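Local atomic coordinates of carbohydrate deacetylase Agd3 (Neosartorya fumigata, PDB entry 6NWZ), a protein that removes N-acetyl groups from the exopolysaccharide galactosaminogalactan, an activity required for biofilm formation by this mould. Residues Trp360-Ala363 and Cys364-Asp368; Thr375-Ala378 and Asn379-Ala382; Ser408-Gln411 and Ala412-Lys415; Gly441-Leu444 and Gln445-Asp449; Leu602-Tyr605 and Gln606-Gln609. All blocks are in the same frame, centred on the assembly; numbering follows the deposited sequence.

All five contacts are local, each formed within one turn or so of its own helix in the deacetylase region. Interaction 4 is the buried one; interactions 1 and 3 are partly buried, and interactions 2 and 5 lie at the surface. Helix 400-417 of interaction 3 is packed on by interaction 1, where W360 CZ3 lies 3.9 Å from F409 CD2, and, through V403, by helix 441-449 of interaction 4. Chemistry follows place: the surface contacts carry arginine-aspartate salt bridges, between sequence neighbours in interaction 2 and across a helical turn in interaction 5. A leucine lies over a tryptophan face in interaction 4, an asparagine runs beside a tryptophan in interaction 3, and a disulfide cysteine sits near a tryptophan in interaction 1.

Interaction 1: Trp360-Ala363 and Cys364-Asp368; sequences WTVA and CTQLD
C364 meets both W360 and T361 at the start of the short helix 362-366. Its SG, anti to the backbone N (chi1 160°), stands 4.1 Å from W360 CD1 and approaches the indole obliquely, a sulfur-aromatic contact at the five-membered ring. The same sulfur is joined to C323 in a disulfide, while the indole NE1 is bonded to the carbonyl of G326, so both partners are tied to the same neighbouring loop. C364 CB also rests 3.2 Å from T361 O, the carbonyl that accepts the T365 N-H. A363, second to C364 in the surface this contact buries though exposed overall, points its methyl away from the following turn and contributes mainly through its backbone; its O lies 3.5 Å from L367 CG. V362 runs alongside Q366, the two pointing the same way, with V362 CG1 4.1 Å from Q366 NE2. V362 O is gripped twice, by Q366 N at 3.0 Å and by T365 OG1 at 2.7 Å. The threonine hydroxyl reaches back because OG1 sits between its own N and carbonyl carbon (chi1 66°). A single carbonyl thus satisfies a backbone N-H and a hydroxyl in the first turn, while the covalent sulfur link fixes the helix to the C323 loop.

Interaction 2: Thr375-Ala378 and Asn379-Ala382; sequences TTPA and NRDA
T376 and P377 offer the carbonyls that close the single turn of helix 377-380. R380 N bonds to T376 O at 2.8 Å, almost straight at the hydrogen (176°), and D381 N bonds to P377 O at 2.8 Å; N379 N adds a weak bond to T376 O. T376 occupies the N-cap position, but its side chain makes no capping bond and its hydroxyl turns instead to the carbonyl of R372. N379 lies side by side with T376, both pointing the same way, so that N379 ND2 comes 3.5 Å from T376 CB; that amide nitrogen is bonded to the carbonyl of W373. R380 starts out extended, CG anti to its N, then bends at chi3 (61°), which swings the guanidinium back beside the proline ring. Its NH2 lies 3.6 Å from P377 CB. The same group is engaged by the next residue: R380 NE forms a salt bridge to D381 OD1 at 3.1 Å, its hydrogen bond weak, and R380 NH2 donates to D381 OD2 at 3.3 Å, with OD2 near the guanidinium plane and met on its syn side. These paired contacts should restrict rotation of the guanidinium. The turn follows helix 369-375 and precedes strand 384-387, and R380 NH1 and D381 OD1 bind G418 O and K423 N, respectively, in the connection between helix 400-417 and strand 424-426.

Interaction 3: Ser408-Gln411 and Ala412-Lys415; sequences SFNQ and AWLK
N410 and W413 run side by side on one flank of helix 400-417, pointing the same way, and their flat ends are nearly parallel, with amide and indole planes 6° apart. The approach is nevertheless oblique to the ring: N410 OD1 comes 3.7 Å from W413 CE3. The first torsion of N410 (chi1 -146°) turns an amide whose CB points away from the next turn back toward the indole. That amide is held by several partners: OD1 accepts from G306 N, and ND2 donates to S387 OG and to the carbonyl of H304. W413 CG is anti to its backbone N (chi1 175°), which sets the indole alongside the N410 amide; its NE1 is bonded to N309 OD1, while F258 meets the ring edge-to-face. The helix is the crossover of a beta-alpha-beta unit, linking strand 384-387 to the parallel strand 424-426, and the bond from N410 ND2 to S387 ties it to the first of these strands, at the residue before the zinc ligand H388. The side chains of N410 and H388 lie about 5 Å apart. L414 leans over the N410 backbone: L414 CG lies 3.2 Å from N410 O, and CD1 approaches the same oxygen. The carbonyl also accepts the L414 N-H, with L414 N 2.9 Å from N410 O. F409 CB points away, and its ring meets W351 edge-to-face. Q411 is extended beyond CG and sends NE2 to N450 OD1, whereas K415 keeps its CB 3.5 Å from Q411 O and leads its ammonium end away.

Interaction 4: Gly441-Leu444 and Gln445-Asp449; sequences GDAL and QAWWD
G441 O through L444 O accept in turn from the N-H groups of Q445 through W448, a regular run of alpha-helical bonds of 2.9 to 3.1 Å. L444 and W447, three residues apart, make the main side-chain contact. The leucine's end turns back toward the following turn and lays L444 CD2 over one face of the W447 indole, 3.8 Å from the centroid of the six-membered ring and 19° off its normal, a CH-pi contact. L444 CD2 sits toward the rim, nearest W447 CZ3 at 3.6 Å. W447 has CG beside its own N (chi1 -56°) and a second torsion near zero (chi2 2°), so the five-membered end swings back along the helix above the preceding backbone: W447 CD1 lies 3.0 Å from A443 O, the carbonyl that accepts the W447 N-H. The indole NE1 is bonded to Q395 OE1. Q445 bends at chi2 and reaches one turn ahead, its NE2 donating to D449 OD1 at 2.7 Å and meeting the carboxylate on its syn side with the acceptor close to the amide plane. D442 OD2 makes a salt bridge to K342 and accepts from G345 N. Helix 441-449 packs through A443, A446 and W447 against V403 of helix 400-417, while P432 touches W447 and F483 touches L444; strand 454-456 follows shortly after in the chain.

Interaction 5: Leu602-Tyr605 and Gln606-Gln609; sequences LARY and QRDQ
R604 and D608, one turn apart at the end of helix 594-607, are joined by a salt bridge. R604 NE donates to D608 OD2 at 2.6 Å (165° at the hydrogen), and R604 NH2 adds a weak bond to the same oxygen at 3.2 Å. OD2 lies at the edge of the guanidinium, near its plane, and is met on its syn side, although carboxylate and guanidinium planes are strongly turned, 76° apart. W472 NE1 is a further donor to OD2, and together with the arginine it should favour a charged carboxylate; R604 NH2 also serves the carbonyl of N45. The arginine bends at chi2 (66°), bringing its end back toward the aspartate. R607 crosses R604 at about a right angle and places its guanidinium over R604 CA, with R607 NH2 3.4 Å from R604 CD; the two like-charged groups do not meet directly. The backbone donors Q606 N, R607 N and D608 N find L602 O, A603 O and R604 O, respectively, and Q609 N bonds to Q606 O at 2.9 Å. Y605 O receives a side chain: Q609, bent at chi2, donates NE2 to it at 3.2 Å. The same nitrogen lies over one face of the Y605 ring, 3.4 Å from Y605 CE1 and offset toward the rim. Q606 crosses L602, Q606 NE2 being 4.0 Å from L602 CG, and its OE1 accepts from R637 NE. The contact thus pairs an i to i+4 salt bridge with a glutamine amide bound to a backbone carbonyl, near the C-terminal end of helix 594-607 and ahead of strand 613-618.

Interaction 1: Trp360-Ala363 and Cys364-Asp368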
loop_
_atom_site.group_PDB
_atom_site.type_symbol
_atom_site.label_atom_id
_atom_site.label_comp_id
_atom_site.label_asym_id
_atom_site.label_seq_id
_atom_site.Cartn_x
_atom_site.Cartn_y
_atom_site.Cartn_z
ATOM N N TRP A 360 4.172 -31.201 -24.905
ATOM C CA TRP A 360 2.889 -31.063 -25.576
ATOM C C TRP A 360 3.023 -30.192 -26.819
ATOM O O TRP A 360 3.866 -29.292 -26.886
ATOM C CB TRP A 360 1.838 -30.481 -24.626
ATOM C CG TRP A 360 1.330 -31.483 -23.630
ATOM C CD1 TRP A 360 0.353 -32.416 -23.832
ATOM C CD2 TRP A 360 1.778 -31.658 -22.278
ATOM N NE1 TRP A 360 0.164 -33.159 -22.691
ATOM C CE2 TRP A 360 1.026 -32.714 -21.723
ATOM C CE3 TRP A 360 2.741 -31.026 -21.485
ATOM C CZ2 TRP A 360 1.206 -33.149 -20.410
ATOM C CZ3 TRP A 360 2.918 -31.460 -20.180
ATOM C CH2 TRP A 360 2.154 -32.512 -19.657
ATOM N N THR A 361 2.182 -30.477 -27.807
ATOM C CA THR A 361 2.228 -29.796 -29.090
ATOM C C THR A 361 1.636 -28.397 -28.993
ATOM O O THR A 361 0.757 -28.125 -28.171
ATOM C CB THR A 361 1.458 -30.599 -30.138
ATOM O OG1 THR A 361 1.849 -31.974 -30.055
ATOM C CG2 THR A 361 1.745 -30.082 -31.542
ATOM N N VAL A 362 2.138 -27.500 -29.846
ATOM C CA VAL A 362 1.483 -26.208 -30.028
ATOM C C VAL A 362 0.043 -26.409 -30.476
ATOM O O VAL A 362 -0.876 -25.755 -29.968
ATOM C CB VAL A 362 2.273 -25.340 -31.025
ATOM C CG1 VAL A 362 1.442 -24.148 -31.460
ATOM C CG2 VAL A 362 3.573 -24.871 -30.400
ATOM N N ALA A 363 -0.179 -27.327 -31.423
ATOM C CA ALA A 363 -1.534 -27.618 -31.882
ATOM C C ALA A 363 -2.418 -28.118 -30.746
ATOM O O ALA A 363 -3.620 -27.834 -30.726
ATOM C CB ALA A 363 -1.500 -28.643 -33.013
ATOM N N CYS A 364 -1.844 -28.864 -29.799
ATOM C CA CYS A 364 -2.594 -29.256 -28.609
ATOM C C CYS A 364 -3.095 -28.035 -27.848
ATOM O O CYS A 364 -4.289 -27.925 -27.547
ATOM C CB CYS A 364 -1.726 -30.120 -27.696
ATOM S SG CYS A 364 -2.329 -30.168 -25.989
ATOM N N THR A 365 -2.190 -27.107 -27.523
ATOM C CA THR A 365 -2.572 -25.941 -26.732
ATOM C C THR A 365 -3.598 -25.078 -27.456
ATOM O O THR A 365 -4.459 -24.471 -26.812
ATOM C CB THR A 365 -1.335 -25.108 -26.382
ATOM O OG1 THR A 365 -0.779 -24.543 -27.575
ATOM C CG2 THR A 365 -0.284 -25.970 -25.695
ATOM N N GLN A 366 -3.534 -25.022 -28.789
ATOM C CA GLN A 366 -4.440 -24.187 -29.568
ATOM C C GLN A 366 -5.888 -24.671 -29.539
ATOM O O GLN A 366 -6.779 -23.902 -29.917
ATOM C CB GLN A 366 -3.958 -24.101 -31.018
ATOM C CG GLN A 366 -2.595 -23.452 -31.193
ATOM C CD GLN A 366 -2.609 -21.963 -30.912
ATOM O OE1 GLN A 366 -3.656 -21.320 -30.963
ATOM N NE2 GLN A 366 -1.440 -21.406 -30.614
ATOM N N LEU A 367 -6.152 -25.910 -29.108
ATOM C CA LEU A 367 -7.529 -26.394 -29.032
ATOM C C LEU A 367 -8.346 -25.702 -27.945
ATOM O O LEU A 367 -9.568 -25.886 -27.906
ATOM C CB LEU A 367 -7.551 -27.906 -28.800
ATOM C CG LEU A 367 -6.943 -28.772 -29.902
ATOM C CD1 LEU A 367 -7.124 -30.250 -29.587
ATOM C CD2 LEU A 367 -7.559 -28.424 -31.244
ATOM N N ASP A 368 -7.709 -24.923 -27.071
ATOM C CA ASP A 368 -8.387 -24.178 -26.015
ATOM C C ASP A 368 -8.718 -22.780 -26.531
ATOM O O ASP A 368 -7.811 -21.998 -26.841
ATOM C CB ASP A 368 -7.493 -24.101 -24.777
ATOM C CG ASP A 368 -8.224 -23.624 -23.528
ATOM O OD1 ASP A 368 -9.207 -22.857 -23.637
ATOM O OD2 ASP A 368 -7.805 -24.028 -22.424
#

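Interaction 2: Thr375-Ala378 and Asn379-Ala382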
loop_
_atom_site.group_PDB
_atom_site.type_symbol
_atom_site.label_atom_id
_atom_site.label_comp_id
_atom_site.label_asym_id
_atom_site.label_seq_id
_atom_site.Cartn_x
_atom_site.Cartn_y
_atom_site.Cartn_z
ATOM N N THR A 375 -3.125 -15.837 -26.268
ATOM C CA THR A 375 -1.937 -15.776 -27.111
ATOM C C THR A 375 -2.033 -14.718 -28.204
ATOM O O THR A 375 -1.010 -14.399 -28.817
ATOM C CB THR A 375 -1.662 -17.145 -27.738
ATOM O OG1 THR A 375 -2.815 -17.587 -28.467
ATOM C CG2 THR A 375 -1.336 -18.158 -26.660
ATOM N N THR A 376 -3.218 -14.172 -28.460
ATOM C CA THR A 376 -3.357 -13.071 -29.406
ATOM C C THR A 376 -2.611 -11.854 -28.873
ATOM O O THR A 376 -2.889 -11.413 -27.746
ATOM C CB THR A 376 -4.828 -12.731 -29.634
ATOM O OG1 THR A 376 -5.526 -13.900 -30.074
ATOM C CG2 THR A 376 -4.965 -11.642 -30.686
ATOM N N PRO A 377 -1.668 -11.288 -29.631
ATOM C CA PRO A 377 -0.801 -10.249 -29.051
ATOM C C PRO A 377 -1.563 -9.065 -28.485
ATOM O O PRO A 377 -1.206 -8.567 -27.407
ATOM C CB PRO A 377 0.090 -9.849 -30.231
ATOM C CG PRO A 377 0.124 -11.064 -31.088
ATOM C CD PRO A 377 -1.246 -11.667 -30.987
ATOM N N ALA A 378 -2.620 -8.615 -29.167
ATOM C CA ALA A 378 -3.381 -7.471 -28.675
ATOM C C ALA A 378 -3.986 -7.744 -27.305
ATOM O O ALA A 378 -4.103 -6.825 -26.487
ATOM C CB ALA A 378 -4.474 -7.096 -29.675
ATOM N N ASN A 379 -4.364 -8.997 -27.032
ATOM C CA ASN A 379 -4.890 -9.363 -25.720
ATOM C C ASN A 379 -3.768 -9.607 -24.718
ATOM O O ASN A 379 -3.821 -9.122 -23.582
ATOM C CB ASN A 379 -5.770 -10.607 -25.836
ATOM C CG ASN A 379 -6.928 -10.412 -26.782
ATOM O OD1 ASN A 379 -7.488 -9.321 -26.877
ATOM N ND2 ASN A 379 -7.296 -11.472 -27.493
ATOM N N ARG A 380 -2.752 -10.370 -25.121
ATOM C CA ARG A 380 -1.640 -10.670 -24.225
ATOM C C ARG A 380 -0.985 -9.396 -23.709
ATOM O O ARG A 380 -0.707 -9.267 -22.510
ATOM C CB ARG A 380 -0.614 -11.532 -24.951
ATOM C CG ARG A 380 0.676 -11.730 -24.190
ATOM C CD ARG A 380 1.768 -12.201 -25.125
ATOM N NE ARG A 380 2.028 -11.216 -26.168
ATOM C CZ ARG A 380 2.798 -11.437 -27.230
ATOM N NH1 ARG A 380 3.383 -12.616 -27.397
ATOM N NH2 ARG A 380 2.977 -10.477 -28.127
ATOM N N ASP A 381 -0.727 -8.444 -24.602
ATOM C CA ASP A 381 0.046 -7.266 -24.237
ATOM C C ASP A 381 -0.767 -6.228 -23.477
ATOM O O ASP A 381 -0.207 -5.207 -23.061
ATOM C CB ASP A 381 0.663 -6.643 -25.491
ATOM C CG ASP A 381 1.715 -7.538 -26.128
ATOM O OD1 ASP A 381 2.406 -8.275 -25.389
ATOM O OD2 ASP A 381 1.856 -7.500 -27.370
ATOM N N ALA A 382 -2.058 -6.456 -23.268
ATOM C CA ALA A 382 -2.852 -5.554 -22.451
ATOM C C ALA A 382 -2.874 -5.950 -20.978
ATOM O O ALA A 382 -3.366 -5.175 -20.150
ATOM C CB ALA A 382 -4.284 -5.483 -22.990
#

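Interaction 3: Ser408-Gln411 and Ala412-Lys415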
loop_
_atom_site.group_PDB
_atom_site.type_symbol
_atom_site.label_atom_id
_atom_site.label_comp_id
_atom_site.label_asym_id
_atom_site.label_seq_id
_atom_site.Cartn_x
_atom_site.Cartn_y
_atom_site.Cartn_z
ATOM N N SER A 408 9.277 -25.651 -13.795
ATOM C CA SER A 408 9.889 -25.749 -15.117
ATOM C C SER A 408 8.855 -26.005 -16.208
ATOM O O SER A 408 8.957 -25.445 -17.307
ATOM C CB SER A 408 10.952 -26.844 -15.111
ATOM O OG SER A 408 10.480 -27.997 -14.439
ATOM N N PHE A 409 7.861 -26.855 -15.938
ATOM C CA PHE A 409 6.842 -27.124 -16.947
ATOM C C PHE A 409 6.069 -25.860 -17.293
ATOM O O PHE A 409 5.822 -25.574 -18.469
ATOM C CB PHE A 409 5.884 -28.212 -16.461
ATOM C CG PHE A 409 6.349 -29.612 -16.748
ATOM C CD1 PHE A 409 7.566 -30.069 -16.268
ATOM C CD2 PHE A 409 5.554 -30.481 -17.481
ATOM C CE1 PHE A 409 7.986 -31.362 -16.526
ATOM C CE2 PHE A 409 5.969 -31.778 -17.741
ATOM C CZ PHE A 409 7.185 -32.217 -17.261
ATOM N N ASN A 410 5.680 -25.090 -16.278
ATOM C CA ASN A 410 4.950 -23.860 -16.539
ATOM C C ASN A 410 5.826 -22.835 -17.248
ATOM O O ASN A 410 5.314 -22.011 -18.012
ATOM C CB ASN A 410 4.399 -23.293 -15.232
ATOM C CG ASN A 410 3.060 -22.612 -15.411
ATOM O OD1 ASN A 410 2.190 -23.103 -16.133
ATOM N ND2 ASN A 410 2.886 -21.470 -14.758
ATOM N N GLN A 411 7.141 -22.871 -17.013
ATOM C CA GLN A 411 8.044 -21.987 -17.742
ATOM C C GLN A 411 8.098 -22.364 -19.218
ATOM O O GLN A 411 8.038 -21.492 -20.094
ATOM C CB GLN A 411 9.446 -22.034 -17.127
ATOM C CG GLN A 411 9.555 -21.396 -15.752
ATOM C CD GLN A 411 10.876 -21.700 -15.064
ATOM O OE1 GLN A 411 11.345 -20.930 -14.223
ATOM N NE2 GLN A 411 11.478 -22.832 -15.410
ATOM N N ALA A 412 8.215 -23.662 -19.511
ATOM C CA ALA A 412 8.252 -24.104 -20.900
ATOM C C ALA A 412 6.926 -23.834 -21.595
ATOM O O ALA A 412 6.900 -23.451 -22.770
ATOM C CB ALA A 412 8.604 -25.589 -20.973
ATOM N N TRP A 413 5.817 -24.024 -20.878
ATOM C CA TRP A 413 4.508 -23.717 -21.442
ATOM C C TRP A 413 4.370 -22.227 -21.736
ATOM O O TRP A 413 3.889 -21.843 -22.809
ATOM C CB TRP A 413 3.409 -24.191 -20.489
ATOM C CG TRP A 413 2.030 -23.802 -20.922
ATOM C CD1 TRP A 413 1.253 -24.427 -21.857
ATOM C CD2 TRP A 413 1.259 -22.698 -20.435
ATOM N NE1 TRP A 413 0.047 -23.778 -21.982
ATOM C CE2 TRP A 413 0.026 -22.714 -21.118
ATOM C CE3 TRP A 413 1.492 -21.698 -19.487
ATOM C CZ2 TRP A 413 -0.969 -21.768 -20.883
ATOM C CZ3 TRP A 413 0.502 -20.761 -19.253
ATOM C CH2 TRP A 413 -0.713 -20.801 -19.950
ATOM N N LEU A 414 4.791 -21.372 -20.799
ATOM C CA LEU A 414 4.754 -19.932 -21.045
ATOM C C LEU A 414 5.628 -19.542 -22.229
ATOM O O LEU A 414 5.329 -18.565 -22.924
ATOM C CB LEU A 414 5.196 -19.169 -19.796
ATOM C CG LEU A 414 4.196 -19.084 -18.643
ATOM C CD1 LEU A 414 4.864 -18.551 -17.382
ATOM C CD2 LEU A 414 3.027 -18.206 -19.039
ATOM N N LYS A 415 6.709 -20.286 -22.470
ATOM C CA LYS A 415 7.595 -19.977 -23.585
ATOM C C LYS A 415 7.015 -20.476 -24.904
ATOM O O LYS A 415 7.004 -19.743 -25.899
ATOM C CB LYS A 415 8.980 -20.579 -23.334
ATOM C CG LYS A 415 9.957 -20.432 -24.498
ATOM C CD LYS A 415 11.346 -20.933 -24.122
ATOM C CE LYS A 415 12.199 -21.203 -25.354
ATOM N NZ LYS A 415 12.312 -20.007 -26.229
#

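Interaction 4: Gly441-Leu444 and Gln445-Asp449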
loop_
_atom_site.group_PDB
_atom_site.type_symbol
_atom_site.label_atom_id
_atom_site.label_comp_id
_atom_site.label_asym_id
_atom_site.label_seq_id
_atom_site.Cartn_x
_atom_site.Cartn_y
_atom_site.Cartn_z
ATOM N N GLY A 441 11.477 -26.133 2.558
ATOM C CA GLY A 441 12.784 -25.768 2.037
ATOM C C GLY A 441 13.085 -26.408 0.693
ATOM O O GLY A 441 13.680 -25.777 -0.185
ATOM N N ASP A 442 12.684 -27.671 0.516
ATOM C CA ASP A 442 12.928 -28.352 -0.753
ATOM C C ASP A 442 12.162 -27.694 -1.889
ATOM O O ASP A 442 12.628 -27.693 -3.036
ATOM C CB ASP A 442 12.539 -29.828 -0.657
ATOM C CG ASP A 442 13.248 -30.548 0.468
ATOM O OD1 ASP A 442 14.300 -30.052 0.922
ATOM O OD2 ASP A 442 12.755 -31.614 0.893
ATOM N N ALA A 443 10.984 -27.143 -1.593
ATOM C CA ALA A 443 10.215 -26.447 -2.615
ATOM C C ALA A 443 10.873 -25.123 -2.982
ATOM O O ALA A 443 11.044 -24.813 -4.166
ATOM C CB ALA A 443 8.782 -26.233 -2.129
ATOM N N LEU A 444 11.263 -24.335 -1.974
ATOM C CA LEU A 444 11.914 -23.054 -2.240
ATOM C C LEU A 444 13.211 -23.232 -3.020
ATOM O O LEU A 444 13.565 -22.378 -3.840
ATOM C CB LEU A 444 12.177 -22.315 -0.927
ATOM C CG LEU A 444 10.960 -21.992 -0.057
ATOM C CD1 LEU A 444 11.384 -21.368 1.262
ATOM C CD2 LEU A 444 10.007 -21.072 -0.794
ATOM N N GLN A 445 13.933 -24.330 -2.778
ATOM C CA GLN A 445 15.123 -24.618 -3.572
ATOM C C GLN A 445 14.752 -24.966 -5.009
ATOM O O GLN A 445 15.462 -24.586 -5.948
ATOM C CB GLN A 445 15.920 -25.754 -2.929
ATOM C CG GLN A 445 17.262 -26.037 -3.593
ATOM C CD GLN A 445 18.293 -24.958 -3.316
ATOM O OE1 GLN A 445 18.625 -24.679 -2.164
ATOM N NE2 GLN A 445 18.804 -24.345 -4.377
ATOM N N ALA A 446 13.646 -25.689 -5.200
ATOM C CA ALA A 446 13.180 -25.978 -6.552
ATOM C C ALA A 446 12.834 -24.694 -7.297
ATOM O O ALA A 446 13.125 -24.567 -8.492
ATOM C CB ALA A 446 11.977 -26.919 -6.507
ATOM N N TRP A 447 12.209 -23.733 -6.608
ATOM C CA TRP A 447 12.008 -22.415 -7.203
ATOM C C TRP A 447 13.342 -21.790 -7.579
ATOM O O TRP A 447 13.527 -21.313 -8.703
ATOM C CB TRP A 447 11.269 -21.479 -6.241
ATOM C CG TRP A 447 9.948 -21.946 -5.713
ATOM C CD1 TRP A 447 9.332 -23.138 -5.955
ATOM C CD2 TRP A 447 9.077 -21.214 -4.838
ATOM N NE1 TRP A 447 8.136 -23.197 -5.283
ATOM C CE2 TRP A 447 7.955 -22.027 -4.592
ATOM C CE3 TRP A 447 9.140 -19.951 -4.240
ATOM C CZ2 TRP A 447 6.904 -21.619 -3.774
ATOM C CZ3 TRP A 447 8.098 -19.548 -3.430
ATOM C CH2 TRP A 447 6.995 -20.379 -3.203
ATOM N N TRP A 448 14.288 -21.784 -6.636
ATOM C CA TRP A 448 15.551 -21.093 -6.851
ATOM C C TRP A 448 16.382 -21.757 -7.938
ATOM O O TRP A 448 17.130 -21.076 -8.647
ATOM C CB TRP A 448 16.340 -21.033 -5.544
ATOM C CG TRP A 448 17.558 -20.166 -5.620
ATOM C CD1 TRP A 448 18.760 -20.480 -6.190
ATOM C CD2 TRP A 448 17.696 -18.839 -5.104
ATOM N NE1 TRP A 448 19.633 -19.429 -6.065
ATOM C CE2 TRP A 448 19.005 -18.409 -5.401
ATOM C CE3 TRP A 448 16.838 -17.971 -4.421
ATOM C CZ2 TRP A 448 19.477 -17.149 -5.036
ATOM C CZ3 TRP A 448 17.306 -16.724 -4.060
ATOM C CH2 TRP A 448 18.615 -16.324 -4.367
ATOM N N ASP A 449 16.283 -23.081 -8.075
ATOM C CA ASP A 449 17.044 -23.762 -9.115
ATOM C C ASP A 449 16.542 -23.404 -10.507
ATOM O O ASP A 449 17.291 -23.536 -11.480
ATOM C CB ASP A 449 17.011 -25.271 -8.876
ATOM C CG ASP A 449 17.788 -25.679 -7.631
ATOM O OD1 ASP A 449 18.437 -24.803 -7.016
ATOM O OD2 ASP A 449 17.753 -26.874 -7.268
#

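Interaction 5: Leu602-Tyr605 and Gln606-Gln609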
loop_
_atom_site.group_PDB
_atom_site.type_symbol
_atom_site.label_atom_id
_atom_site.label_comp_id
_atom_site.label_asym_id
_atom_site.label_seq_id
_atom_site.Cartn_x
_atom_site.Cartn_y
_atom_site.Cartn_z
ATOM N N LEU A 602 12.550 -4.392 -2.637
ATOM C CA LEU A 602 13.943 -4.633 -2.281
ATOM C C LEU A 602 14.718 -3.325 -2.171
ATOM O O LEU A 602 15.484 -3.129 -1.221
ATOM C CB LEU A 602 14.595 -5.556 -3.307
ATOM C CG LEU A 602 15.987 -6.065 -2.939
ATOM C CD1 LEU A 602 15.926 -6.988 -1.731
ATOM C CD2 LEU A 602 16.597 -6.774 -4.123
ATOM N N ALA A 603 14.527 -2.417 -3.131
ATOM C CA ALA A 603 15.232 -1.141 -3.096
ATOM C C ALA A 603 14.817 -0.313 -1.886
ATOM O O ALA A 603 15.659 0.339 -1.255
ATOM C CB ALA A 603 14.980 -0.368 -4.389
ATOM N N ARG A 604 13.525 -0.317 -1.551
ATOM C CA ARG A 604 13.077 0.361 -0.338
ATOM C C ARG A 604 13.777 -0.208 0.886
ATOM O O ARG A 604 14.265 0.537 1.743
ATOM C CB ARG A 604 11.561 0.236 -0.190
ATOM C CG ARG A 604 11.041 0.631 1.187
ATOM C CD ARG A 604 11.262 2.111 1.449
ATOM N NE ARG A 604 11.239 2.432 2.872
ATOM C CZ ARG A 604 10.245 3.068 3.483
ATOM N NH1 ARG A 604 9.181 3.458 2.797
ATOM N NH2 ARG A 604 10.318 3.319 4.782
ATOM N N TYR A 605 13.845 -1.536 0.975
ATOM C CA TYR A 605 14.486 -2.165 2.123
ATOM C C TYR A 605 15.972 -1.832 2.177
ATOM O O TYR A 605 16.531 -1.633 3.262
ATOM C CB TYR A 605 14.270 -3.678 2.074
ATOM C CG TYR A 605 15.139 -4.449 3.037
ATOM C CD1 TYR A 605 14.779 -4.590 4.370
ATOM C CD2 TYR A 605 16.323 -5.040 2.611
ATOM C CE1 TYR A 605 15.577 -5.295 5.254
ATOM C CE2 TYR A 605 17.126 -5.746 3.487
ATOM C CZ TYR A 605 16.748 -5.870 4.805
ATOM O OH TYR A 605 17.546 -6.574 5.674
ATOM N N GLN A 606 16.627 -1.755 1.017
ATOM C CA GLN A 606 18.076 -1.577 1.000
ATOM C C GLN A 606 18.475 -0.145 1.339
ATOM O O GLN A 606 19.346 0.076 2.186
ATOM C CB GLN A 606 18.639 -1.991 -0.357
ATOM C CG GLN A 606 18.707 -3.494 -0.550
ATOM C CD GLN A 606 19.359 -3.880 -1.858
ATOM O OE1 GLN A 606 19.494 -3.058 -2.765
ATOM N NE2 GLN A 606 19.776 -5.134 -1.963
ATOM N N ARG A 607 17.845 0.843 0.697
ATOM C CA ARG A 607 18.185 2.233 0.984
ATOM C C ARG A 607 17.843 2.633 2.413
ATOM O O ARG A 607 18.413 3.602 2.924
ATOM C CB ARG A 607 17.484 3.177 0.003
ATOM C CG ARG A 607 15.977 3.219 0.132
ATOM C CD ARG A 607 15.395 4.321 -0.735
ATOM N NE ARG A 607 13.937 4.286 -0.743
ATOM C CZ ARG A 607 13.216 3.619 -1.638
ATOM N NH1 ARG A 607 13.823 2.936 -2.598
ATOM N NH2 ARG A 607 11.894 3.633 -1.573
ATOM N N ASP A 608 16.925 1.918 3.068
ATOM C CA ASP A 608 16.641 2.190 4.473
ATOM C C ASP A 608 17.785 1.756 5.381
ATOM O O ASP A 608 17.839 2.184 6.538
ATOM C CB ASP A 608 15.344 1.499 4.901
ATOM C CG ASP A 608 14.097 2.191 4.365
ATOM O OD1 ASP A 608 14.215 3.266 3.734
ATOM O OD2 ASP A 608 12.989 1.653 4.579
ATOM N N GLN A 609 18.694 0.919 4.886
ATOM C CA GLN A 609 19.859 0.498 5.653
ATOM C C GLN A 609 21.048 1.436 5.497
ATOM O O GLN A 609 22.051 1.257 6.195
ATOM C CB GLN A 609 20.284 -0.919 5.244
ATOM C CG GLN A 609 19.138 -1.913 5.111
ATOM C CD GLN A 609 18.379 -2.119 6.406
ATOM O OE1 GLN A 609 18.945 -2.019 7.496
ATOM N NE2 GLN A 609 17.088 -2.406 6.293
#